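Local coordinates for protein digeranylgeranylglycerophospholipid reductase (Sulfolobus acidocaldarius, PDB 4OPU) that reduces the double bonds of geranylgeranyl chains in archaeal membrane lipid precursors, using FAD as cofactor, to give saturated archaeol-type phospholipids, at residues F206-T211 / L250-P255; G76-S81 / I197-Y202; A183-R188 / L231-G236. The protein carries 1 engineered substitution. One frame throughout, in Å; residues are numbered along the deposited sequence.

Interaction 1: F206-T211 / L250-P255; sequences FIDQET and LDKYAP. With GRG (geranylgeranyl diphosphate), chain D.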
loop_
_atom_site.group_PDB
_atom_site.type_symbol
_atom_site.label_atom_id
_atom_site.label_comp_id
_atom_site.label_asym_id
_atom_site.label_seq_id
_atom_site.Cartn_x
_atom_site.Cartn_y
_atom_site.Cartn_z
ATOM N N PHE A 206 5.344 15.928 -7.902
ATOM C CA PHE A 206 6.533 16.774 -7.873
ATOM C C PHE A 206 7.651 16.157 -7.036
ATOM O O PHE A 206 7.554 16.085 -5.812
ATOM C CB PHE A 206 6.195 18.162 -7.323
ATOM C CG PHE A 206 4.993 18.801 -7.961
ATOM C CD1 PHE A 206 5.125 19.574 -9.100
ATOM C CD2 PHE A 206 3.732 18.643 -7.410
ATOM C CE1 PHE A 206 4.022 20.166 -9.687
ATOM C CE2 PHE A 206 2.625 19.234 -7.991
ATOM C CZ PHE A 206 2.771 19.996 -9.130
ATOM N N ILE A 207 8.711 15.716 -7.701
ATOM C CA ILE A 207 9.911 15.273 -7.005
ATOM C C ILE A 207 10.715 16.481 -6.532
ATOM O O ILE A 207 10.990 17.392 -7.315
ATOM C CB ILE A 207 10.797 14.395 -7.905
ATOM C CG1 ILE A 207 9.991 13.225 -8.474
ATOM C CG2 ILE A 207 12.014 13.905 -7.139
ATOM C CD1 ILE A 207 9.340 12.370 -7.418
ATOM N N ASP A 208 11.082 16.487 -5.253
ATOM C CA ASP A 208 11.860 17.578 -4.671
ATOM C C ASP A 208 12.313 17.202 -3.265
ATOM O O ASP A 208 11.516 17.200 -2.328
ATOM C CB ASP A 208 11.042 18.872 -4.640
ATOM C CG ASP A 208 11.913 20.113 -4.571
ATOM O OD1 ASP A 208 12.891 20.116 -3.792
ATOM O OD2 ASP A 208 11.620 21.085 -5.302
ATOM N N GLN A 209 13.599 16.890 -3.121
ATOM C CA GLN A 209 14.128 16.386 -1.856
ATOM C C GLN A 209 14.215 17.459 -0.773
ATOM O O GLN A 209 14.443 17.149 0.396
ATOM C CB GLN A 209 15.507 15.761 -2.071
ATOM C CG GLN A 209 15.494 14.529 -2.964
ATOM C CD GLN A 209 14.766 13.350 -2.337
ATOM O OE1 GLN A 209 14.673 13.240 -1.112
ATOM N NE2 GLN A 209 14.245 12.461 -3.177
ATOM N N GLU A 210 14.030 18.717 -1.157
ATOM C CA GLU A 210 14.072 19.811 -0.194
ATOM C C GLU A 210 12.694 20.103 0.388
ATOM O O GLU A 210 12.572 20.487 1.550
ATOM C CB GLU A 210 14.643 21.076 -0.838
ATOM C CG GLU A 210 16.113 20.973 -1.209
ATOM C CD GLU A 210 16.619 22.199 -1.944
ATOM O OE1 GLU A 210 15.987 23.270 -1.826
ATOM O OE2 GLU A 210 17.647 22.087 -2.647
ATOM N N THR A 211 11.655 19.919 -0.422
ATOM C CA THR A 211 10.297 20.249 0.001
ATOM C C THR A 211 9.521 19.019 0.470
ATOM O O THR A 211 8.418 19.137 1.008
ATOM C CB THR A 211 9.513 20.935 -1.132
ATOM O OG1 THR A 211 9.276 20.000 -2.189
ATOM C CG2 THR A 211 10.296 22.117 -1.676
ATOM N N LEU A 250 3.247 24.932 0.308
ATOM C CA LEU A 250 1.932 24.695 -0.285
ATOM C C LEU A 250 1.717 25.516 -1.554
ATOM O O LEU A 250 1.351 24.970 -2.594
ATOM C CB LEU A 250 0.818 25.003 0.714
ATOM C CG LEU A 250 -0.593 24.855 0.136
ATOM C CD1 LEU A 250 -0.800 23.456 -0.423
ATOM C CD2 LEU A 250 -1.645 25.174 1.180
ATOM N N ASP A 251 1.943 26.823 -1.464
ATOM C CA ASP A 251 1.702 27.726 -2.586
ATOM C C ASP A 251 2.568 27.383 -3.796
ATOM O O ASP A 251 2.196 27.669 -4.935
ATOM C CB ASP A 251 1.946 29.178 -2.169
ATOM C CG ASP A 251 0.918 29.678 -1.172
ATOM O OD1 ASP A 251 -0.104 28.986 -0.972
ATOM O OD2 ASP A 251 1.127 30.769 -0.599
ATOM N N LYS A 252 3.716 26.765 -3.539
ATOM C CA LYS A 252 4.650 26.398 -4.596
ATOM C C LYS A 252 4.057 25.353 -5.537
ATOM O O LYS A 252 4.336 25.359 -6.735
ATOM C CB LYS A 252 5.958 25.885 -3.984
ATOM C CG LYS A 252 7.014 25.456 -4.992
ATOM C CD LYS A 252 8.344 25.175 -4.305
ATOM C CE LYS A 252 9.347 24.540 -5.260
ATOM N NZ LYS A 252 9.583 25.372 -6.470
ATOM N N TYR A 253 3.229 24.466 -4.995
ATOM C CA TYR A 253 2.672 23.367 -5.781
ATOM C C TYR A 253 1.171 23.512 -6.024
ATOM O O TYR A 253 0.608 22.826 -6.875
ATOM C CB TYR A 253 2.963 22.032 -5.094
ATOM C CG TYR A 253 4.437 21.778 -4.887
ATOM C CD1 TYR A 253 5.265 21.484 -5.961
ATOM C CD2 TYR A 253 5.002 21.833 -3.620
ATOM C CE1 TYR A 253 6.614 21.254 -5.779
ATOM C CE2 TYR A 253 6.354 21.603 -3.429
ATOM C CZ TYR A 253 7.154 21.314 -4.513
ATOM O OH TYR A 253 8.499 21.085 -4.336
ATOM N N ALA A 254 0.525 24.403 -5.279
ATOM C CA ALA A 254 -0.903 24.643 -5.457
ATOM C C ALA A 254 -1.293 26.057 -5.036
ATOM O O ALA A 254 -1.837 26.258 -3.951
ATOM C CB ALA A 254 -1.709 23.619 -4.674
ATOM N N PRO A 255 -1.013 27.046 -5.898
ATOM C CA PRO A 255 -1.372 28.435 -5.605
ATOM C C PRO A 255 -2.805 28.766 -6.015
ATOM O O PRO A 255 -3.362 29.772 -5.574
ATOM C CB PRO A 255 -0.372 29.227 -6.445
ATOM C CG PRO A 255 -0.152 28.357 -7.640
ATOM C CD PRO A 255 -0.244 26.930 -7.151
HETATM C C20 GRG D . 10.795 9.140 -5.524
HETATM C C19 GRG D . 11.592 9.461 -7.995
HETATM C C18 GRG D . 10.532 9.015 -7.010
HETATM C C17 GRG D . 9.362 8.506 -7.451
HETATM C C16 GRG D . 9.077 8.380 -8.938
HETATM C C14 GRG D . 6.201 9.158 -8.296
HETATM C C13 GRG D . 6.619 8.160 -9.348
HETATM C C15 GRG D . 7.936 7.416 -9.217
HETATM C C12 GRG D . 5.773 7.975 -10.385
HETATM C C11 GRG D . 5.998 7.016 -11.540
HETATM C C9 GRG D . 5.377 5.663 -11.265
HETATM C C8 GRG D . 3.869 5.577 -11.464
HETATM C C10 GRG D . 2.925 6.330 -10.551
HETATM C C7 GRG D . 3.379 4.807 -12.462
HETATM C C6 GRG D . 1.901 4.575 -12.755
HETATM C C5 GRG D . 1.193 3.634 -11.765
HETATM C C3 GRG D . 1.791 2.244 -11.550
HETATM C C4 GRG D . 3.249 1.977 -11.323
HETATM C C2 GRG D . 1.105 1.095 -11.519
HETATM C C1 GRG D . -0.367 0.857 -11.626
HETATM O O1 GRG D . -0.814 0.465 -10.338
HETATM P PA GRG D . 0.004 -0.383 -9.255
HETATM O O1A GRG D . 1.510 -0.416 -9.339
HETATM O O3A GRG D . -0.485 -1.889 -9.321
HETATM O O2A GRG D . -0.340 0.177 -7.893
#

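Interaction 2: G76-S81 / I197-Y202; sequences GIKLYS and IEDHDY. With GRG (geranylgeranyl diphosphate), chain D.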
loop_
_atom_site.group_PDB
_atom_site.type_symbol
_atom_site.label_atom_id
_atom_site.label_comp_id
_atom_site.label_asym_id
_atom_site.label_seq_id
_atom_site.Cartn_x
_atom_site.Cartn_y
_atom_site.Cartn_z
ATOM N N GLY A 76 -3.789 9.856 -16.914
ATOM C CA GLY A 76 -2.339 9.811 -16.833
ATOM C C GLY A 76 -1.731 10.645 -15.720
ATOM O O GLY A 76 -2.444 11.256 -14.925
ATOM N N ILE A 77 -0.401 10.671 -15.674
ATOM C CA ILE A 77 0.332 11.347 -14.606
ATOM C C ILE A 77 1.442 12.251 -15.139
ATOM O O ILE A 77 2.186 11.867 -16.041
ATOM C CB ILE A 77 0.960 10.329 -13.634
ATOM C CG1 ILE A 77 -0.114 9.418 -13.041
ATOM C CG2 ILE A 77 1.728 11.034 -12.527
ATOM C CD1 ILE A 77 0.417 8.463 -12.006
ATOM N N LYS A 78 1.550 13.451 -14.573
ATOM C CA LYS A 78 2.624 14.375 -14.924
ATOM C C LYS A 78 3.681 14.456 -13.822
ATOM O O LYS A 78 3.426 14.985 -12.742
ATOM C CB LYS A 78 2.058 15.766 -15.210
ATOM C CG LYS A 78 1.189 15.837 -16.453
ATOM C CD LYS A 78 0.807 17.271 -16.778
ATOM C CE LYS A 78 0.028 17.354 -18.080
ATOM N NZ LYS A 78 0.823 16.854 -19.236
ATOM N N LEU A 79 4.868 13.932 -14.109
ATOM C CA LEU A 79 5.965 13.911 -13.147
ATOM C C LEU A 79 6.883 15.124 -13.324
ATOM O O LEU A 79 7.656 15.191 -14.280
ATOM C CB LEU A 79 6.766 12.614 -13.295
ATOM C CG LEU A 79 7.713 12.203 -12.168
ATOM C CD1 LEU A 79 6.927 11.728 -10.960
ATOM C CD2 LEU A 79 8.670 11.120 -12.640
ATOM N N TYR A 80 6.794 16.080 -12.402
ATOM C CA TYR A 80 7.597 17.302 -12.468
ATOM C C TYR A 80 8.941 17.151 -11.760
ATOM O O TYR A 80 9.015 16.621 -10.654
ATOM C CB TYR A 80 6.841 18.479 -11.852
ATOM C CG TYR A 80 5.573 18.887 -12.569
ATOM C CD1 TYR A 80 4.427 18.105 -12.501
ATOM C CD2 TYR A 80 5.511 20.074 -13.286
ATOM C CE1 TYR A 80 3.262 18.483 -13.146
ATOM C CE2 TYR A 80 4.352 20.460 -13.932
ATOM C CZ TYR A 80 3.231 19.662 -13.859
ATOM O OH TYR A 80 2.076 20.047 -14.502
ATOM N N SER A 81 10.001 17.632 -12.401
ATOM C CA SER A 81 11.335 17.628 -11.805
ATOM C C SER A 81 11.440 18.732 -10.749
ATOM O O SER A 81 10.600 19.633 -10.719
ATOM C CB SER A 81 12.399 17.807 -12.894
ATOM O OG SER A 81 12.244 19.047 -13.561
ATOM N N ILE A 197 -8.772 24.030 -13.400
ATOM C CA ILE A 197 -7.574 23.211 -13.292
ATOM C C ILE A 197 -7.142 22.691 -14.658
ATOM O O ILE A 197 -7.837 21.881 -15.272
ATOM C CB ILE A 197 -7.793 22.020 -12.336
ATOM C CG1 ILE A 197 -8.169 22.521 -10.941
ATOM C CG2 ILE A 197 -6.550 21.147 -12.274
ATOM C CD1 ILE A 197 -8.410 21.417 -9.939
ATOM N N GLU A 198 -5.995 23.170 -15.129
ATOM C CA GLU A 198 -5.441 22.740 -16.408
ATOM C C GLU A 198 -5.098 21.256 -16.378
ATOM O O GLU A 198 -4.450 20.787 -15.441
ATOM C CB GLU A 198 -4.197 23.560 -16.755
ATOM C CG GLU A 198 -3.467 23.087 -18.002
ATOM C CD GLU A 198 -2.167 23.832 -18.234
ATOM O OE1 GLU A 198 -1.767 24.622 -17.353
ATOM O OE2 GLU A 198 -1.545 23.627 -19.298
ATOM N N ASP A 199 -5.535 20.532 -17.408
ATOM C CA ASP A 199 -5.332 19.085 -17.502
ATOM C C ASP A 199 -5.786 18.385 -16.224
ATOM O O ASP A 199 -4.984 17.762 -15.529
ATOM C CB ASP A 199 -3.862 18.761 -17.787
ATOM C CG ASP A 199 -3.390 19.315 -19.114
ATOM O OD1 ASP A 199 -4.202 19.364 -20.063
ATOM O OD2 ASP A 199 -2.204 19.699 -19.209
ATOM N N HIS A 200 -7.075 18.499 -15.918
ATOM C CA HIS A 200 -7.605 17.997 -14.659
ATOM C C HIS A 200 -7.769 16.480 -14.674
ATOM O O HIS A 200 -8.019 15.869 -13.638
ATOM C CB HIS A 200 -8.941 18.672 -14.333
ATOM C CG HIS A 200 -10.090 18.178 -15.156
ATOM N ND1 HIS A 200 -10.793 17.036 -14.841
ATOM C CD2 HIS A 200 -10.667 18.679 -16.275
ATOM C CE1 HIS A 200 -11.749 16.849 -15.734
ATOM N NE2 HIS A 200 -11.694 17.832 -16.614
ATOM N N ASP A 201 -7.623 15.876 -15.849
ATOM C CA ASP A 201 -7.684 14.424 -15.961
ATOM C C ASP A 201 -6.296 13.814 -15.782
ATOM O O ASP A 201 -6.103 12.615 -15.988
ATOM C CB ASP A 201 -8.281 14.006 -17.308
ATOM C CG ASP A 201 -7.461 14.490 -18.489
ATOM O OD1 ASP A 201 -6.810 15.549 -18.368
ATOM O OD2 ASP A 201 -7.471 13.814 -19.540
ATOM N N TYR A 202 -5.333 14.644 -15.392
ATOM C CA TYR A 202 -3.966 14.188 -15.169
ATOM C C TYR A 202 -3.516 14.436 -13.735
ATOM O O TYR A 202 -3.792 15.488 -13.158
ATOM C CB TYR A 202 -3.001 14.876 -16.139
ATOM C CG TYR A 202 -2.888 14.194 -17.486
ATOM C CD1 TYR A 202 -1.864 13.292 -17.744
ATOM C CD2 TYR A 202 -3.801 14.453 -18.498
ATOM C CE1 TYR A 202 -1.755 12.664 -18.970
ATOM C CE2 TYR A 202 -3.699 13.831 -19.729
ATOM C CZ TYR A 202 -2.674 12.938 -19.959
ATOM O OH TYR A 202 -2.567 12.316 -21.182
HETATM C C20 GRG D . 10.795 9.140 -5.524
HETATM C C19 GRG D . 11.592 9.461 -7.995
HETATM C C18 GRG D . 10.532 9.015 -7.010
HETATM C C17 GRG D . 9.362 8.506 -7.451
HETATM C C16 GRG D . 9.077 8.380 -8.938
HETATM C C14 GRG D . 6.201 9.158 -8.296
HETATM C C13 GRG D . 6.619 8.160 -9.348
HETATM C C15 GRG D . 7.936 7.416 -9.217
HETATM C C12 GRG D . 5.773 7.975 -10.385
HETATM C C11 GRG D . 5.998 7.016 -11.540
HETATM C C9 GRG D . 5.377 5.663 -11.265
HETATM C C8 GRG D . 3.869 5.577 -11.464
HETATM C C10 GRG D . 2.925 6.330 -10.551
HETATM C C7 GRG D . 3.379 4.807 -12.462
HETATM C C6 GRG D . 1.901 4.575 -12.755
HETATM C C5 GRG D . 1.193 3.634 -11.765
HETATM C C3 GRG D . 1.791 2.244 -11.550
HETATM C C4 GRG D . 3.249 1.977 -11.323
HETATM C C2 GRG D . 1.105 1.095 -11.519
HETATM C C1 GRG D . -0.367 0.857 -11.626
HETATM O O1 GRG D . -0.814 0.465 -10.338
HETATM P PA GRG D . 0.004 -0.383 -9.255
HETATM O O1A GRG D . 1.510 -0.416 -9.339
HETATM O O3A GRG D . -0.485 -1.889 -9.321
HETATM O O2A GRG D . -0.340 0.177 -7.893
#

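Interaction 3: A183-R188 / L231-G236; sequences ADVAYR and LGIQGG. With GRG (geranylgeranyl diphosphate), chain C.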
loop_
_atom_site.group_PDB
_atom_site.type_symbol
_atom_site.label_atom_id
_atom_site.label_comp_id
_atom_site.label_asym_id
_atom_site.label_seq_id
_atom_site.Cartn_x
_atom_site.Cartn_y
_atom_site.Cartn_z
ATOM N N ALA A 183 9.142 3.374 6.376
ATOM C CA ALA A 183 7.810 3.956 6.253
ATOM C C ALA A 183 7.890 5.458 6.010
ATOM O O ALA A 183 8.882 6.097 6.352
ATOM C CB ALA A 183 6.983 3.668 7.494
ATOM N N ASP A 184 6.842 6.015 5.415
ATOM C CA ASP A 184 6.749 7.454 5.211
ATOM C C ASP A 184 5.527 8.012 5.923
ATOM O O ASP A 184 4.480 7.368 5.973
ATOM C CB ASP A 184 6.681 7.795 3.720
ATOM C CG ASP A 184 8.032 7.716 3.037
ATOM O OD1 ASP A 184 8.850 6.850 3.419
ATOM O OD2 ASP A 184 8.275 8.524 2.117
ATOM N N VAL A 185 5.662 9.206 6.488
ATOM C CA VAL A 185 4.505 9.913 7.014
ATOM C C VAL A 185 3.994 10.842 5.917
ATOM O O VAL A 185 4.770 11.584 5.312
ATOM C CB VAL A 185 4.839 10.700 8.305
ATOM C CG1 VAL A 185 6.178 11.412 8.178
ATOM C CG2 VAL A 185 3.719 11.676 8.651
ATOM N N ALA A 186 2.697 10.774 5.641
ATOM C CA ALA A 186 2.109 11.541 4.550
ATOM C C ALA A 186 0.899 12.340 5.025
ATOM O O ALA A 186 0.160 11.904 5.905
ATOM C CB ALA A 186 1.731 10.622 3.408
ATOM N N TYR A 187 0.709 13.516 4.433
ATOM C CA TYR A 187 -0.350 14.439 4.826
ATOM C C TYR A 187 -1.036 14.985 3.582
ATOM O O TYR A 187 -0.386 15.202 2.560
ATOM C CB TYR A 187 0.228 15.580 5.673
ATOM C CG TYR A 187 -0.766 16.640 6.100
ATOM C CD1 TYR A 187 -1.451 16.531 7.302
ATOM C CD2 TYR A 187 -1.001 17.761 5.315
ATOM C CE1 TYR A 187 -2.352 17.501 7.703
ATOM C CE2 TYR A 187 -1.900 18.737 5.707
ATOM C CZ TYR A 187 -2.573 18.602 6.902
ATOM O OH TYR A 187 -3.469 19.570 7.298
ATOM N N ARG A 188 -2.345 15.209 3.658
ATOM C CA ARG A 188 -3.076 15.710 2.498
ATOM C C ARG A 188 -4.273 16.576 2.877
ATOM O O ARG A 188 -4.803 16.480 3.986
ATOM C CB ARG A 188 -3.539 14.542 1.619
ATOM C CG ARG A 188 -4.707 13.740 2.178
ATOM C CD ARG A 188 -6.033 14.184 1.568
ATOM N NE ARG A 188 -7.158 13.375 2.027
ATOM C CZ ARG A 188 -7.838 13.608 3.144
ATOM N NH1 ARG A 188 -7.505 14.628 3.922
ATOM N NH2 ARG A 188 -8.848 12.819 3.485
ATOM N N LEU A 231 1.706 15.780 0.492
ATOM C CA LEU A 231 3.093 15.352 0.349
ATOM C C LEU A 231 3.418 14.186 1.270
ATOM O O LEU A 231 2.639 13.849 2.159
ATOM C CB LEU A 231 4.054 16.508 0.642
ATOM C CG LEU A 231 4.373 16.732 2.122
ATOM C CD1 LEU A 231 5.735 17.384 2.282
ATOM C CD2 LEU A 231 3.296 17.573 2.787
ATOM N N GLY A 232 4.578 13.580 1.050
ATOM C CA GLY A 232 5.059 12.512 1.904
ATOM C C GLY A 232 6.549 12.635 2.138
ATOM O O GLY A 232 7.292 13.054 1.252
ATOM N N ILE A 233 6.991 12.276 3.338
ATOM C CA ILE A 233 8.404 12.343 3.686
ATOM C C ILE A 233 8.830 11.064 4.398
ATOM O O ILE A 233 8.044 10.462 5.130
ATOM C CB ILE A 233 8.709 13.564 4.577
ATOM C CG1 ILE A 233 7.743 13.615 5.760
ATOM C CG2 ILE A 233 8.604 14.851 3.773
ATOM C CD1 ILE A 233 7.834 14.895 6.567
ATOM N N GLN A 234 10.073 10.645 4.176
ATOM C CA GLN A 234 10.570 9.417 4.782
ATOM C C GLN A 234 10.706 9.579 6.292
ATOM O O GLN A 234 11.307 10.541 6.769
ATOM C CB GLN A 234 11.913 9.014 4.172
ATOM C CG GLN A 234 12.464 7.714 4.726
ATOM C CD GLN A 234 13.771 7.305 4.084
ATOM O OE1 GLN A 234 14.504 8.140 3.555
ATOM N NE2 GLN A 234 14.068 6.012 4.123
ATOM N N GLY A 235 10.138 8.636 7.037
ATOM C CA GLY A 235 10.178 8.685 8.486
ATOM C C GLY A 235 11.489 8.171 9.051
ATOM O O GLY A 235 12.294 7.572 8.335
ATOM N N GLY A 236 11.701 8.414 10.340
ATOM C CA GLY A 236 12.892 7.948 11.030
ATOM C C GLY A 236 14.188 8.552 10.522
ATOM O O GLY A 236 15.236 7.909 10.567
HETATM C C20 GRG C . 9.795 6.844 -2.875
HETATM C C19 GRG C . 8.962 6.375 -0.440
HETATM C C18 GRG C . 8.698 6.897 -1.834
HETATM C C17 GRG C . 7.489 7.406 -2.142
HETATM C C16 GRG C . 6.395 7.466 -1.097
HETATM C C14 GRG C . 4.014 9.361 0.691
HETATM C C13 GRG C . 4.299 8.692 -0.636
HETATM C C15 GRG C . 5.679 8.792 -1.243
HETATM C C12 GRG C . 3.343 7.996 -1.293
HETATM C C11 GRG C . 1.928 7.825 -0.779
HETATM C C9 GRG C . 1.100 9.047 -1.115
HETATM C C8 GRG C . 0.359 8.871 -2.424
HETATM C C10 GRG C . -0.218 10.093 -3.096
HETATM C C7 GRG C . 0.202 7.649 -2.990
HETATM C C6 GRG C . -0.543 7.460 -4.300
HETATM C C5 GRG C . 0.403 7.685 -5.460
HETATM C C3 GRG C . -0.081 6.935 -6.681
HETATM C C4 GRG C . 0.678 7.098 -7.969
HETATM C C2 GRG C . -1.170 6.132 -6.628
HETATM C C1 GRG C . -1.687 5.359 -7.829
HETATM O O1 GRG C . -2.102 6.236 -8.847
HETATM P PA GRG C . -2.384 5.592 -10.258
HETATM O O1A GRG C . -2.514 4.101 -10.069
HETATM O O3A GRG C . -1.176 5.872 -11.233
HETATM O O2A GRG C . -3.654 6.151 -10.841
#

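Interaction 1: F206-T211 / L250-P255
Phe206 and Tyr253 each carry CG beside the backbone N and anti to the carbonyl carbon (chi1 -49° and -58°), which sends the two rings past one another in opposite directions from the end of strand 202-206 and from helix 242-253. Tyr253 CD1 arrives over one face of the Phe206 ring, nearer its rim than its centre, at 3.4 Å from Phe206 CG, and Tyr253 CE1 lies 3.5 Å from Phe206 CB. The planes make 41° with centroids 4.8 Å apart, an oblique aromatic pair. Further along, the phenol enters the turn formed by Asp208 to Thr211: Thr211 OG1, at the ring edge and near its plane, shares a hydrogen bond of 2.5 Å with Tyr253 OH. Asp208 OD2, 3.3 Å from Tyr253 OH, is at most a weak partner, its carboxylate set steeply to the ring. Asp208 OD1 accepts from Glu210 N at 3.2 Å through its anti lone pair, an Asx turn that probably helps hold the carboxylate's rotation. With an alanine here instead of Tyr253, Thr211 OG1 would probably lose its mate and a gap would open over the Phe206 face. The contact joins the last residue of strand 202-206 and the loop that follows it to helix 242-253. Trp217 of strand 216-221 stacks on Tyr253, while Ile207 turns to the geranylgeranyl chain and to Ile363 of helix 360-368.

Interaction 2: G76-S81 / I197-Y202
Gly76 and Lys78 meet Tyr202 where a type I beta turn, Asp199 to Tyr202, delivers the chain into strand 202-206, which runs parallel to strand 70-80 in the large mixed sheet; the contact is mainly side chain against strand. The turn is closed by Tyr202 N donating to Asp199 O at 3.1 Å. Gly76 N lies over a face of the Tyr202 ring, and a CB on Gly76 would run into Tyr202 CE1. The backbones approach too, with Tyr202 CA directing a CA-H...O contact at Gly76 O, 3.3 Å away. Regular strand pairing takes over beyond the turn, where Gly76 and Lys78 bond to the backbone of Leu203. Ile77, pointing away from the turn, sets CD1 3.6 Å from C10 of one of the two bound geranylgeranyl diphosphates, so the strand faces the lipid pocket on its other side. Lys78 extends as far as CE and then bends (chi4 -61°). Its ammonium makes a weak hydrogen bond to Thr89 of strand 87-97 and has two neighbours in the turn: Asp199 OD2, 4.2 Å from Lys78 NZ and beyond salt-bridge range, and the Tyr202 ring, over whose face Lys78 NZ sits in a cation-pi arrangement, 4.9 Å from the centroid and 16° off the normal.

Interaction 3: A183-R188 / L231-G236
Ala186 and Gly232 face each other as a non-hydrogen-bonded pair of antiparallel strands, and both touch the same branch of a geranylgeranyl molecule: its C14 methyl is 3.5 Å from Gly232 CA and 3.8 Å from Ala186 CB. A side chain on Gly232 would occupy the place of that methyl, so the pair shapes a shallow wall for the isoprenoid. Ala186 also touches the reduced flavin, so this part of the wall borders both cofactor and isoprenoid. Asp184 adds its carboxylate: Asp184 OD2 is 3.4 Å from C19 of the same molecule, while Asp184 OD1 comes to 3.4 Å from Gln234 CA. Behind this first shell, the backbone fixes the register. Val185 and Ile233 exchange two bonds, as do Tyr187 and Leu231; Tyr187 N to Leu231 O, 3.0 Å with 167° at the hydrogen, is close to straight. Past the strand end, Gly235 N donates to Ala183 O at 2.9 Å, in the carbonyl plane. On the reverse face Val185 CG1 and Ile233 CG1 lie side by side, 3.6 Å apart. That reverse face is covered by helix 242-253, with Tyr246 meeting Tyr187 edge-to-face and Ile242 on Ile233. In the sheet, strand 262-271 bonds to the far edge of strand 183-193, and strand 216-221 to that of strand 226-234.

All three contacts belong to one large mixed sheet and its attachments. Its strands pair in the series 183-193, 226-234, 216-221, 202-206, 70-80, so interaction 3 lies at one end of that series and interaction 2 at the other, with centres about 22 Å apart. Interaction 1 is about 14 Å from each and touches both: Ile207 N lies 3.1 Å from Tyr80 O, a probable hydrogen bond, and Thr211 O packs on Leu231 CD1. Along the chain, interaction 2 closes before interaction 1 opens, whereas interaction 3 interlocks with both. Interactions 1 and 2 border one geranylgeranyl molecule, interaction 3 the other, and Ile77 of interaction 2 reaches both, so the shared sheet lines a lipid pocket that reaches the flavin.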